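Pyocin sheath PA0622 (Pseudomonas aeruginosa, PDB 6PYT) forms the contractile sheath subunit of a pyocin, a phage-tail-like particle, whose shortening is thought to drive the inner tube toward the target cell. Local coordinates at residues B[179-187]-B[197-208]; B[215-223]-B[281-290]. One frame throughout, in Å; residues are numbered along the deposited sequence.

Contact 1. Residues B[179-187]-B[197-208]; sequences FMVDPGVQV and NAPASAYAAGLF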
ATOM      1  N   PHE B 179       8.701 -19.185  65.566  1.00 44.86           N
ATOM      2  CA  PHE B 179       7.563 -19.361  64.668  1.00 44.86           C
ATOM      3  C   PHE B 179       7.091 -20.799  64.832  1.00 44.86           C
ATOM      4  O   PHE B 179       7.683 -21.715  64.262  1.00 44.86           O
ATOM      5  CB  PHE B 179       7.961 -19.066  63.233  1.00 44.86           C
ATOM      6  CG  PHE B 179       6.838 -19.165  62.257  1.00 44.86           C
ATOM      7  CD1 PHE B 179       5.892 -18.171  62.182  1.00 44.86           C
ATOM      8  CD2 PHE B 179       6.736 -20.242  61.403  1.00 44.86           C
ATOM      9  CE1 PHE B 179       4.870 -18.237  61.279  1.00 44.86           C
ATOM     10  CE2 PHE B 179       5.707 -20.317  60.500  1.00 44.86           C
ATOM     11  CZ  PHE B 179       4.777 -19.308  60.438  1.00 44.86           C
ATOM     12  N   MET B 180       6.038 -21.000  65.605  1.00 48.03           N
ATOM     13  CA  MET B 180       5.583 -22.344  65.913  1.00 48.03           C
ATOM     14  C   MET B 180       4.580 -22.807  64.870  1.00 48.03           C
ATOM     15  O   MET B 180       3.665 -22.062  64.510  1.00 48.03           O
ATOM     16  CB  MET B 180       4.953 -22.398  67.298  1.00 48.03           C
ATOM     17  CG  MET B 180       4.680 -23.801  67.779  1.00 48.03           C
ATOM     18  SD  MET B 180       3.897 -23.769  69.383  1.00 48.03           S
ATOM     19  CE  MET B 180       5.229 -23.074  70.332  1.00 48.03           C
ATOM     20  N   VAL B 181       4.761 -24.028  64.380  1.00 49.47           N
ATOM     21  CA  VAL B 181       3.793 -24.698  63.522  1.00 49.47           C
ATOM     22  C   VAL B 181       3.399 -25.974  64.249  1.00 49.47           C
ATOM     23  O   VAL B 181       4.146 -26.957  64.231  1.00 49.47           O
ATOM     24  CB  VAL B 181       4.354 -25.003  62.133  1.00 49.47           C
ATOM     25  CG1 VAL B 181       3.324 -25.730  61.300  1.00 49.47           C
ATOM     26  CG2 VAL B 181       4.781 -23.736  61.451  1.00 49.47           C
ATOM     27  N   ASP B 182       2.240 -25.976  64.898  1.00 52.85           N
ATOM     28  CA  ASP B 182       1.937 -27.122  65.753  1.00 52.85           C
ATOM     29  C   ASP B 182       1.508 -28.427  65.075  1.00 52.85           C
ATOM     30  O   ASP B 182       2.082 -29.465  65.431  1.00 52.85           O
ATOM     31  CB  ASP B 182       0.885 -26.771  66.802  1.00 52.85           C
ATOM     32  N   PRO B 183       0.520 -28.474  64.163  1.00 51.50           N
ATOM     33  CA  PRO B 183       0.036 -29.790  63.716  1.00 51.50           C
ATOM     34  C   PRO B 183       1.054 -30.478  62.824  1.00 51.50           C
ATOM     35  O   PRO B 183       1.603 -29.876  61.901  1.00 51.50           O
ATOM     36  CB  PRO B 183      -1.245 -29.459  62.947  1.00 51.50           C
ATOM     37  CG  PRO B 183      -1.590 -28.097  63.363  1.00 51.50           C
ATOM     38  CD  PRO B 183      -0.298 -27.422  63.534  1.00 51.50           C
ATOM     39  N   GLY B 184       1.334 -31.734  63.140  1.00 54.03           N
ATOM     40  CA  GLY B 184       2.283 -32.487  62.363  1.00 54.03           C
ATOM     41  C   GLY B 184       1.739 -32.849  60.999  1.00 54.03           C
ATOM     42  O   GLY B 184       0.541 -32.828  60.740  1.00 54.03           O
ATOM     43  N   VAL B 185       2.641 -33.163  60.129  1.00 55.57           N
ATOM     44  CA  VAL B 185       2.338 -33.604  58.778  1.00 55.57           C
ATOM     45  C   VAL B 185       2.178 -35.117  58.760  1.00 55.57           C
ATOM     46  O   VAL B 185       2.951 -35.848  59.386  1.00 55.57           O
ATOM     47  CB  VAL B 185       3.445 -33.118  57.823  1.00 55.57           C
ATOM     48  CG1 VAL B 185       3.591 -34.011  56.633  1.00 55.57           C
ATOM     49  CG2 VAL B 185       3.111 -31.726  57.349  1.00 55.57           C
ATOM     50  N   GLN B 186       1.150 -35.588  58.067  1.00 60.04           N
ATOM     51  CA  GLN B 186       0.924 -37.003  57.825  1.00 60.04           C
ATOM     52  C   GLN B 186       1.268 -37.256  56.360  1.00 60.04           C
ATOM     53  O   GLN B 186       0.488 -36.922  55.468  1.00 60.04           O
ATOM     54  CB  GLN B 186      -0.523 -37.344  58.151  1.00 60.04           C
ATOM     55  CG  GLN B 186      -0.845 -38.794  58.269  1.00 60.04           C
ATOM     56  CD  GLN B 186      -2.288 -38.998  58.654  1.00 60.04           C
ATOM     57  OE1 GLN B 186      -3.061 -38.044  58.705  1.00 60.04           O
ATOM     58  NE2 GLN B 186      -2.658 -40.237  58.960  1.00 60.04           N
ATOM     59  N   VAL B 187       2.442 -37.829  56.107  1.00 64.18           N
ATOM     60  CA  VAL B 187       2.966 -38.015  54.758  1.00 64.18           C
ATOM     61  C   VAL B 187       2.973 -39.503  54.418  1.00 64.18           C
ATOM     62  O   VAL B 187       3.264 -40.348  55.271  1.00 64.18           O
ATOM     63  CB  VAL B 187       4.365 -37.366  54.626  1.00 64.18           C
ATOM     64  CG1 VAL B 187       5.335 -37.905  55.657  1.00 64.18           C
ATOM     65  CG2 VAL B 187       4.940 -37.533  53.237  1.00 64.18           C
ATOM     66  N   ASN B 197       3.829 -40.189  60.050  1.00 61.18           N
ATOM     67  CA  ASN B 197       3.818 -38.847  60.609  1.00 61.18           C
ATOM     68  C   ASN B 197       5.138 -38.134  60.328  1.00 61.18           C
ATOM     69  O   ASN B 197       6.161 -38.749  60.022  1.00 61.18           O
ATOM     70  CB  ASN B 197       3.554 -38.880  62.111  1.00 61.18           C
ATOM     71  CG  ASN B 197       2.119 -39.214  62.437  1.00 61.18           C
ATOM     72  OD1 ASN B 197       1.200 -38.761  61.761  1.00 61.18           O
ATOM     73  ND2 ASN B 197       1.916 -40.003  63.484  1.00 61.18           N
ATOM     74  N   ALA B 198       5.094 -36.807  60.430  1.00 55.64           N
ATOM     75  CA  ALA B 198       6.231 -35.943  60.190  1.00 55.64           C
ATOM     76  C   ALA B 198       6.007 -34.696  61.024  1.00 55.64           C
ATOM     77  O   ALA B 198       4.860 -34.249  61.150  1.00 55.64           O
ATOM     78  CB  ALA B 198       6.381 -35.579  58.713  1.00 55.64           C
ATOM     79  N   PRO B 199       7.057 -34.115  61.605  1.00 53.16           N
ATOM     80  CA  PRO B 199       6.865 -33.031  62.575  1.00 53.16           C
ATOM     81  C   PRO B 199       6.587 -31.657  61.985  1.00 53.16           C
ATOM     82  O   PRO B 199       6.514 -30.694  62.756  1.00 53.16           O
ATOM     83  CB  PRO B 199       8.193 -33.033  63.337  1.00 53.16           C
ATOM     84  CG  PRO B 199       9.157 -33.560  62.385  1.00 53.16           C
ATOM     85  CD  PRO B 199       8.449 -34.584  61.581  1.00 53.16           C
ATOM     86  N   ALA B 200       6.491 -31.528  60.658  1.00 51.96           N
ATOM     87  CA  ALA B 200       6.009 -30.342  59.937  1.00 51.96           C
ATOM     88  C   ALA B 200       6.839 -29.071  60.092  1.00 51.96           C
ATOM     89  O   ALA B 200       6.459 -28.024  59.563  1.00 51.96           O
ATOM     90  CB  ALA B 200       4.562 -30.025  60.326  1.00 51.96           C
ATOM     91  N   SER B 201       7.970 -29.132  60.791  1.00 50.46           N
ATOM     92  CA  SER B 201       8.831 -27.961  60.869  1.00 50.46           C
ATOM     93  C   SER B 201       9.649 -27.804  59.602  1.00 50.46           C
ATOM     94  O   SER B 201       9.890 -26.683  59.149  1.00 50.46           O
ATOM     95  CB  SER B 201       9.757 -28.064  62.072  1.00 50.46           C
ATOM     96  OG  SER B 201       9.032 -28.077  63.269  1.00 50.46           O
ATOM     97  N   ALA B 202      10.083 -28.920  59.020  1.00 48.74           N
ATOM     98  CA  ALA B 202      10.861 -28.849  57.794  1.00 48.74           C
ATOM     99  C   ALA B 202       9.991 -28.508  56.596  1.00 48.74           C
ATOM    100  O   ALA B 202      10.485 -27.940  55.621  1.00 48.74           O
ATOM    101  CB  ALA B 202      11.590 -30.167  57.570  1.00 48.74           C
ATOM    102  N   TYR B 203       8.703 -28.847  56.647  1.00 49.32           N
ATOM    103  CA  TYR B 203       7.797 -28.461  55.572  1.00 49.32           C
ATOM    104  C   TYR B 203       7.487 -26.976  55.612  1.00 49.32           C
ATOM    105  O   TYR B 203       7.207 -26.375  54.570  1.00 49.32           O
ATOM    106  CB  TYR B 203       6.507 -29.265  55.661  1.00 49.32           C
ATOM    107  CG  TYR B 203       6.704 -30.728  55.400  1.00 49.32           C
ATOM    108  CD1 TYR B 203       6.754 -31.216  54.110  1.00 49.32           C
ATOM    109  CD2 TYR B 203       6.858 -31.618  56.446  1.00 49.32           C
ATOM    110  CE1 TYR B 203       6.941 -32.553  53.868  1.00 49.32           C
ATOM    111  CE2 TYR B 203       7.048 -32.954  56.216  1.00 49.32           C
ATOM    112  CZ  TYR B 203       7.085 -33.416  54.927  1.00 49.32           C
ATOM    113  OH  TYR B 203       7.274 -34.752  54.693  1.00 49.32           O
ATOM    114  N   ALA B 204       7.518 -26.373  56.801  1.00 47.00           N
ATOM    115  CA  ALA B 204       7.399 -24.926  56.891  1.00 47.00           C
ATOM    116  C   ALA B 204       8.644 -24.244  56.350  1.00 47.00           C
ATOM    117  O   ALA B 204       8.544 -23.241  55.637  1.00 47.00           O
ATOM    118  CB  ALA B 204       7.152 -24.505  58.336  1.00 47.00           C
ATOM    119  N   ALA B 205       9.822 -24.788  56.659  1.00 46.24           N
ATOM    120  CA  ALA B 205      11.074 -24.144  56.281  1.00 46.24           C
ATOM    121  C   ALA B 205      11.343 -24.242  54.791  1.00 46.24           C
ATOM    122  O   ALA B 205      12.020 -23.377  54.232  1.00 46.24           O
ATOM    123  CB  ALA B 205      12.233 -24.751  57.061  1.00 46.24           C
ATOM    124  N   GLY B 206      10.840 -25.285  54.132  1.00 45.85           N
ATOM    125  CA  GLY B 206      10.967 -25.349  52.689  1.00 45.85           C
ATOM    126  C   GLY B 206      10.057 -24.367  51.991  1.00 45.85           C
ATOM    127  O   GLY B 206      10.396 -23.850  50.927  1.00 45.85           O
ATOM    128  N   LEU B 207       8.902 -24.092  52.582  1.00 45.74           N
ATOM    129  CA  LEU B 207       7.978 -23.099  52.060  1.00 45.74           C
ATOM    130  C   LEU B 207       8.375 -21.690  52.458  1.00 45.74           C
ATOM    131  O   LEU B 207       8.052 -20.730  51.753  1.00 45.74           O
ATOM    132  CB  LEU B 207       6.573 -23.429  52.551  1.00 45.74           C
ATOM    133  CG  LEU B 207       5.374 -22.551  52.253  1.00 45.74           C
ATOM    134  CD1 LEU B 207       4.260 -23.436  51.935  1.00 45.74           C
ATOM    135  CD2 LEU B 207       5.027 -21.838  53.506  1.00 45.74           C
ATOM    136  N   PHE B 208       9.072 -21.554  53.581  1.00 45.50           N
ATOM    137  CA  PHE B 208       9.526 -20.250  54.025  1.00 45.50           C
ATOM    138  C   PHE B 208      10.614 -19.739  53.099  1.00 45.50           C
ATOM    139  O   PHE B 208      10.695 -18.538  52.833  1.00 45.50           O
ATOM    140  CB  PHE B 208      10.062 -20.370  55.442  1.00 45.50           C
ATOM    141  CG  PHE B 208       9.781 -19.197  56.311  1.00 45.50           C
ATOM    142  CD1 PHE B 208       8.649 -19.188  57.101  1.00 45.50           C
ATOM    143  CD2 PHE B 208      10.614 -18.108  56.335  1.00 45.50           C
ATOM    144  CE1 PHE B 208       8.386 -18.131  57.928  1.00 45.50           C
ATOM    145  CE2 PHE B 208      10.340 -17.036  57.154  1.00 45.50           C
ATOM    146  CZ  PHE B 208       9.220 -17.053  57.945  1.00 45.50           C
TER
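Phe179 offers one ring face to the edge of Phe208 in a T-shaped (edge-to-face) stack, with CE1 of Phe208 above that face, toward its rim, and the planes 66° apart. With centroids 5.7 Å apart, the pair joins strand 178-181 to helix 201-214. The other aromatic ring, Tyr203, takes Val185 CG1 as an off-centre CH-pi partner, 4.1 Å from the Tyr203 centroid. Val185 sets CG1 anti to its backbone N (chi1 153°), which carries this branch toward CE2 of Tyr203 at 3.6 Å; its other methyl, CG2, meets Ala200 CB at 3.7 Å. Beyond the ring, Val187 packs its methyls round the hydroxyl of Tyr203. This is where a beta hairpin, strands 185-189 and 194-198, leaves strand 178-181 of the central sheet and returns into helix 201-214. Val185 and Ala198 form an antiparallel hydrogen-bonded pair of it: Val185 N donates to Ala198 O (2.7 Å), while the return bond from Ala198 N to Val185 O is weak. Small residues suit the narrow places: Gly184 brings its CA close to Ala198 O, and Ala204 CB meets Val181 CG2 at 4.0 Å. Outside the pair, Val229 also touches Val185 and Tyr203, and helix 64-73 lies against Ala202 and Tyr203.

Contact 2. Residues B[215-223]-B[281-290]; sequences YGFWSSPSN and VTRVRTMDLV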
ATOM      1  N   TYR B 215       8.180 -14.769  45.620  1.00 44.65           N
ATOM      2  CA  TYR B 215       7.470 -13.595  46.106  1.00 44.65           C
ATOM      3  C   TYR B 215       8.344 -12.608  46.861  1.00 44.65           C
ATOM      4  O   TYR B 215       7.891 -11.494  47.127  1.00 44.65           O
ATOM      5  CB  TYR B 215       6.311 -14.023  47.000  1.00 44.65           C
ATOM      6  CG  TYR B 215       5.265 -14.803  46.259  1.00 44.65           C
ATOM      7  CD1 TYR B 215       4.342 -14.162  45.449  1.00 44.65           C
ATOM      8  CD2 TYR B 215       5.202 -16.184  46.364  1.00 44.65           C
ATOM      9  CE1 TYR B 215       3.382 -14.874  44.764  1.00 44.65           C
ATOM     10  CE2 TYR B 215       4.245 -16.905  45.690  1.00 44.65           C
ATOM     11  CZ  TYR B 215       3.336 -16.244  44.891  1.00 44.65           C
ATOM     12  OH  TYR B 215       2.379 -16.961  44.213  1.00 44.65           O
ATOM     13  N   GLY B 216       9.567 -12.972  47.208  1.00 43.81           N
ATOM     14  CA  GLY B 216      10.427 -12.091  47.963  1.00 43.81           C
ATOM     15  C   GLY B 216      10.269 -12.274  49.462  1.00 43.81           C
ATOM     16  O   GLY B 216       9.237 -12.718  49.961  1.00 43.81           O
ATOM     17  N   PHE B 217      11.321 -11.889  50.191  1.00 44.68           N
ATOM     18  CA  PHE B 217      11.391 -12.153  51.623  1.00 44.68           C
ATOM     19  C   PHE B 217      10.407 -11.329  52.438  1.00 44.68           C
ATOM     20  O   PHE B 217      10.152 -11.666  53.596  1.00 44.68           O
ATOM     21  CB  PHE B 217      12.819 -11.932  52.141  1.00 44.68           C
ATOM     22  CG  PHE B 217      13.361 -10.542  51.927  1.00 44.68           C
ATOM     23  CD1 PHE B 217      14.080 -10.243  50.787  1.00 44.68           C
ATOM     24  CD2 PHE B 217      13.186  -9.547  52.878  1.00 44.68           C
ATOM     25  CE1 PHE B 217      14.587  -8.981  50.587  1.00 44.68           C
ATOM     26  CE2 PHE B 217      13.688  -8.285  52.676  1.00 44.68           C
ATOM     27  CZ  PHE B 217      14.390  -8.007  51.534  1.00 44.68           C
ATOM     28  N   TRP B 218       9.858 -10.261  51.873  1.00 42.96           N
ATOM     29  CA  TRP B 218       8.878  -9.455  52.583  1.00 42.96           C
ATOM     30  C   TRP B 218       7.483 -10.052  52.532  1.00 42.96           C
ATOM     31  O   TRP B 218       6.615  -9.617  53.287  1.00 42.96           O
ATOM     32  CB  TRP B 218       8.846  -8.043  52.003  1.00 42.96           C
ATOM     33  CG  TRP B 218       8.475  -8.013  50.565  1.00 42.96           C
ATOM     34  CD1 TRP B 218       7.227  -7.875  50.043  1.00 42.96           C
ATOM     35  CD2 TRP B 218       9.359  -8.152  49.457  1.00 42.96           C
ATOM     36  NE1 TRP B 218       7.279  -7.906  48.677  1.00 42.96           N
ATOM     37  CE2 TRP B 218       8.581  -8.077  48.293  1.00 42.96           C
ATOM     38  CE3 TRP B 218      10.736  -8.331  49.337  1.00 42.96           C
ATOM     39  CZ2 TRP B 218       9.133  -8.178  47.027  1.00 42.96           C
ATOM     40  CZ3 TRP B 218      11.281  -8.420  48.086  1.00 42.96           C
ATOM     41  CH2 TRP B 218      10.485  -8.345  46.945  1.00 42.96           C
ATOM     42  N   SER B 219       7.240 -11.012  51.649  1.00 44.70           N
ATOM     43  CA  SER B 219       5.923 -11.614  51.565  1.00 44.70           C
ATOM     44  C   SER B 219       5.719 -12.609  52.696  1.00 44.70           C
ATOM     45  O   SER B 219       6.667 -13.172  53.245  1.00 44.70           O
ATOM     46  CB  SER B 219       5.726 -12.310  50.224  1.00 44.70           C
ATOM     47  OG  SER B 219       5.698 -11.381  49.161  1.00 44.70           O
ATOM     48  N   SER B 220       4.489 -12.812  53.036  1.00 46.98           N
ATOM     49  CA  SER B 220       4.279 -13.792  54.084  1.00 46.98           C
ATOM     50  C   SER B 220       4.135 -15.181  53.479  1.00 46.98           C
ATOM     51  O   SER B 220       3.665 -15.329  52.350  1.00 46.98           O
ATOM     52  CB  SER B 220       3.032 -13.455  54.893  1.00 46.98           C
ATOM     53  OG  SER B 220       1.865 -13.642  54.122  1.00 46.98           O
ATOM     54  N   PRO B 221       4.542 -16.213  54.201  1.00 46.61           N
ATOM     55  CA  PRO B 221       4.356 -17.581  53.707  1.00 46.61           C
ATOM     56  C   PRO B 221       3.015 -18.166  54.115  1.00 46.61           C
ATOM     57  O   PRO B 221       2.809 -19.378  54.057  1.00 46.61           O
ATOM     58  CB  PRO B 221       5.510 -18.332  54.369  1.00 46.61           C
ATOM     59  CG  PRO B 221       5.707 -17.622  55.627  1.00 46.61           C
ATOM     60  CD  PRO B 221       5.444 -16.177  55.361  1.00 46.61           C
ATOM     61  N   SER B 222       2.095 -17.300  54.515  1.00 47.05           N
ATOM     62  CA  SER B 222       0.942 -17.653  55.319  1.00 47.05           C
ATOM     63  C   SER B 222      -0.249 -18.137  54.526  1.00 47.05           C
ATOM     64  O   SER B 222      -1.321 -18.311  55.107  1.00 47.05           O
ATOM     65  CB  SER B 222       0.507 -16.453  56.128  1.00 47.05           C
ATOM     66  OG  SER B 222      -0.655 -16.752  56.857  1.00 47.05           O
ATOM     67  N   ASN B 223      -0.126 -18.301  53.226  1.00 48.14           N
ATOM     68  CA  ASN B 223      -1.215 -18.911  52.482  1.00 48.14           C
ATOM     69  C   ASN B 223      -0.660 -19.811  51.392  1.00 48.14           C
ATOM     70  O   ASN B 223      -1.420 -20.269  50.532  1.00 48.14           O
ATOM     71  CB  ASN B 223      -2.126 -17.832  51.903  1.00 48.14           C
ATOM     72  CG  ASN B 223      -3.519 -18.327  51.630  1.00 48.14           C
ATOM     73  OD1 ASN B 223      -3.836 -19.479  51.886  1.00 48.14           O
ATOM     74  ND2 ASN B 223      -4.365 -17.453  51.117  1.00 48.14           N
ATOM     75  N   VAL B 281       5.657 -12.145  61.077  1.00 45.47           N
ATOM     76  CA  VAL B 281       6.956 -12.582  60.590  1.00 45.47           C
ATOM     77  C   VAL B 281       7.394 -11.785  59.384  1.00 45.47           C
ATOM     78  O   VAL B 281       8.582 -11.774  59.071  1.00 45.47           O
ATOM     79  CB  VAL B 281       6.974 -14.075  60.241  1.00 45.47           C
ATOM     80  CG1 VAL B 281       6.821 -14.865  61.468  1.00 45.47           C
ATOM     81  CG2 VAL B 281       5.872 -14.408  59.270  1.00 45.47           C
ATOM     82  N   THR B 282       6.456 -11.148  58.681  1.00 46.53           N
ATOM     83  CA  THR B 282       6.806 -10.174  57.660  1.00 46.53           C
ATOM     84  C   THR B 282       7.659  -9.053  58.235  1.00 46.53           C
ATOM     85  O   THR B 282       8.696  -8.709  57.665  1.00 46.53           O
ATOM     86  CB  THR B 282       5.527  -9.629  57.029  1.00 46.53           C
ATOM     87  OG1 THR B 282       4.923 -10.649  56.227  1.00 46.53           O
ATOM     88  CG2 THR B 282       5.786  -8.389  56.199  1.00 46.53           C
ATOM     89  N   ARG B 283       7.272  -8.520  59.397  1.00 46.68           N
ATOM     90  CA  ARG B 283       8.056  -7.489  60.071  1.00 46.68           C
ATOM     91  C   ARG B 283       9.414  -8.007  60.510  1.00 46.68           C
ATOM     92  O   ARG B 283      10.416  -7.295  60.410  1.00 46.68           O
ATOM     93  CB  ARG B 283       7.283  -6.965  61.276  1.00 46.68           C
ATOM     94  CG  ARG B 283       6.046  -6.198  60.905  1.00 46.68           C
ATOM     95  CD  ARG B 283       6.438  -4.844  60.425  1.00 46.68           C
ATOM     96  NE  ARG B 283       7.011  -4.097  61.527  1.00 46.68           N
ATOM     97  CZ  ARG B 283       6.309  -3.313  62.334  1.00 46.68           C
ATOM     98  NH1 ARG B 283       5.007  -3.156  62.142  1.00 46.68           N
ATOM     99  NH2 ARG B 283       6.910  -2.671  63.323  1.00 46.68           N
ATOM    100  N   VAL B 284       9.472  -9.247  60.982  1.00 46.42           N
ATOM    101  CA  VAL B 284      10.722  -9.768  61.512  1.00 46.42           C
ATOM    102  C   VAL B 284      11.659 -10.174  60.383  1.00 46.42           C
ATOM    103  O   VAL B 284      12.866  -9.939  60.457  1.00 46.42           O
ATOM    104  CB  VAL B 284      10.427 -10.933  62.468  1.00 46.42           C
ATOM    105  CG1 VAL B 284      11.693 -11.447  63.107  1.00 46.42           C
ATOM    106  CG2 VAL B 284       9.436 -10.495  63.516  1.00 46.42           C
ATOM    107  N   ARG B 285      11.123 -10.752  59.308  1.00 47.00           N
ATOM    108  CA  ARG B 285      11.972 -11.220  58.217  1.00 47.00           C
ATOM    109  C   ARG B 285      12.462 -10.067  57.349  1.00 47.00           C
ATOM    110  O   ARG B 285      13.578 -10.121  56.825  1.00 47.00           O
ATOM    111  CB  ARG B 285      11.216 -12.223  57.349  1.00 47.00           C
ATOM    112  CG  ARG B 285      12.051 -12.978  56.360  1.00 47.00           C
ATOM    113  CD  ARG B 285      12.627 -14.241  56.957  1.00 47.00           C
ATOM    114  NE  ARG B 285      13.602 -14.878  56.073  1.00 47.00           N
ATOM    115  CZ  ARG B 285      13.301 -15.620  55.010  1.00 47.00           C
ATOM    116  NH1 ARG B 285      12.043 -15.791  54.630  1.00 47.00           N
ATOM    117  NH2 ARG B 285      14.274 -16.148  54.283  1.00 47.00           N
ATOM    118  N   THR B 286      11.639  -9.028  57.167  1.00 46.88           N
ATOM    119  CA  THR B 286      12.034  -7.903  56.323  1.00 46.88           C
ATOM    120  C   THR B 286      13.148  -7.106  56.972  1.00 46.88           C
ATOM    121  O   THR B 286      14.156  -6.811  56.329  1.00 46.88           O
ATOM    122  CB  THR B 286      10.846  -6.987  56.040  1.00 46.88           C
ATOM    123  OG1 THR B 286       9.811  -7.737  55.403  1.00 46.88           O
ATOM    124  CG2 THR B 286      11.244  -5.834  55.147  1.00 46.88           C
ATOM    125  N   MET B 287      12.987  -6.776  58.258  1.00 49.56           N
ATOM    126  CA  MET B 287      14.016  -6.062  59.009  1.00 49.56           C
ATOM    127  C   MET B 287      15.299  -6.871  59.106  1.00 49.56           C
ATOM    128  O   MET B 287      16.393  -6.303  59.136  1.00 49.56           O
ATOM    129  CB  MET B 287      13.480  -5.719  60.402  1.00 49.56           C
ATOM    130  CG  MET B 287      14.405  -4.920  61.315  1.00 49.56           C
ATOM    131  SD  MET B 287      15.458  -5.926  62.375  1.00 49.56           S
ATOM    132  CE  MET B 287      16.507  -4.681  63.106  1.00 49.56           C
ATOM    133  N   ASP B 288      15.181  -8.195  59.129  1.00 48.71           N
ATOM    134  CA  ASP B 288      16.357  -9.050  59.190  1.00 48.71           C
ATOM    135  C   ASP B 288      17.079  -9.100  57.853  1.00 48.71           C
ATOM    136  O   ASP B 288      18.311  -9.111  57.811  1.00 48.71           O
ATOM    137  CB  ASP B 288      15.947 -10.453  59.620  1.00 48.71           C
ATOM    138  N   LEU B 289      16.337  -9.139  56.752  1.00 48.11           N
ATOM    139  CA  LEU B 289      16.942  -9.266  55.436  1.00 48.11           C
ATOM    140  C   LEU B 289      16.969  -7.967  54.644  1.00 48.11           C
ATOM    141  O   LEU B 289      17.432  -7.974  53.501  1.00 48.11           O
ATOM    142  CB  LEU B 289      16.233 -10.349  54.629  1.00 48.11           C
ATOM    143  CG  LEU B 289      16.471 -11.767  55.129  1.00 48.11           C
ATOM    144  CD1 LEU B 289      15.592 -12.729  54.401  1.00 48.11           C
ATOM    145  CD2 LEU B 289      17.913 -12.148  54.920  1.00 48.11           C
ATOM    146  N   VAL B 290      16.492  -6.855  55.204  1.00 48.70           N
ATOM    147  CA  VAL B 290      16.892  -5.578  54.631  1.00 48.70           C
ATOM    148  C   VAL B 290      18.329  -5.293  55.022  1.00 48.70           C
ATOM    149  O   VAL B 290      19.086  -4.706  54.247  1.00 48.70           O
ATOM    150  CB  VAL B 290      15.932  -4.437  55.038  1.00 48.70           C
ATOM    151  CG1 VAL B 290      15.995  -4.119  56.519  1.00 48.70           C
ATOM    152  CG2 VAL B 290      16.207  -3.209  54.270  1.00 48.70           C
TER
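Phe217 lies against Leu289 with its ring sandwiched: Leu289 CB sits over one face, 3.9 Å from the Phe217 centroid in a CH-pi contact, and Trp218 CE3 lies over the centre of the opposite face. Phe217 CG stands between its backbone N and carbonyl carbon (chi1 59°), which turns the ring toward the helix, and the CA of Thr286 meets the ring edge in plane. Leu289 CD1 adds a contact to Phe217 CB at 3.7 Å. Next along, Thr286 OG1 faces Trp218 CB at 3.5 Å but spends its proton on Thr282 O (2.7 Å), which Thr286 N reaches from the other face of the carbonyl plane; a threonine can thus pack inside while its hydroxyl is satisfied by its own helix. The far end is looser: Pro221 CD and Val281 CG2 stand 4.3 Å apart, although helix 201-214 covers Pro221 and this end is buried, whereas Phe217 and Leu289 are partly exposed. Gly216, without a side chain, takes up positive phi after that helix and lies under the Trp218 ring. The motif is a type I beta turn, Gly216 to Ser219, following one helix and docked against the flank of another, helix 281-295.

In the fold
Along the chain contact 1 closes before contact 2 opens, and helix 201-214 bridges them: it begins in contact 1 and runs out into the loop 215-223 of contact 2. The centres are 18 Å apart, yet the two touch. Phe208 meets both Pro221 and Arg285, Leu207 reaches the Pro221 carbonyl, and Phe179 on strand 178-181 of the central mixed sheet packs on Val281. Contact 1 belongs wholly to the subtilisin-like part of the sheath protein, whereas contact 2 joins that part to helix 281-295 of the C-terminal one. Packing through Phe208, Leu207 and Phe179 thus joins the sheet and helix 201-214 to loop 215-223 and helix 281-295 within one subunit.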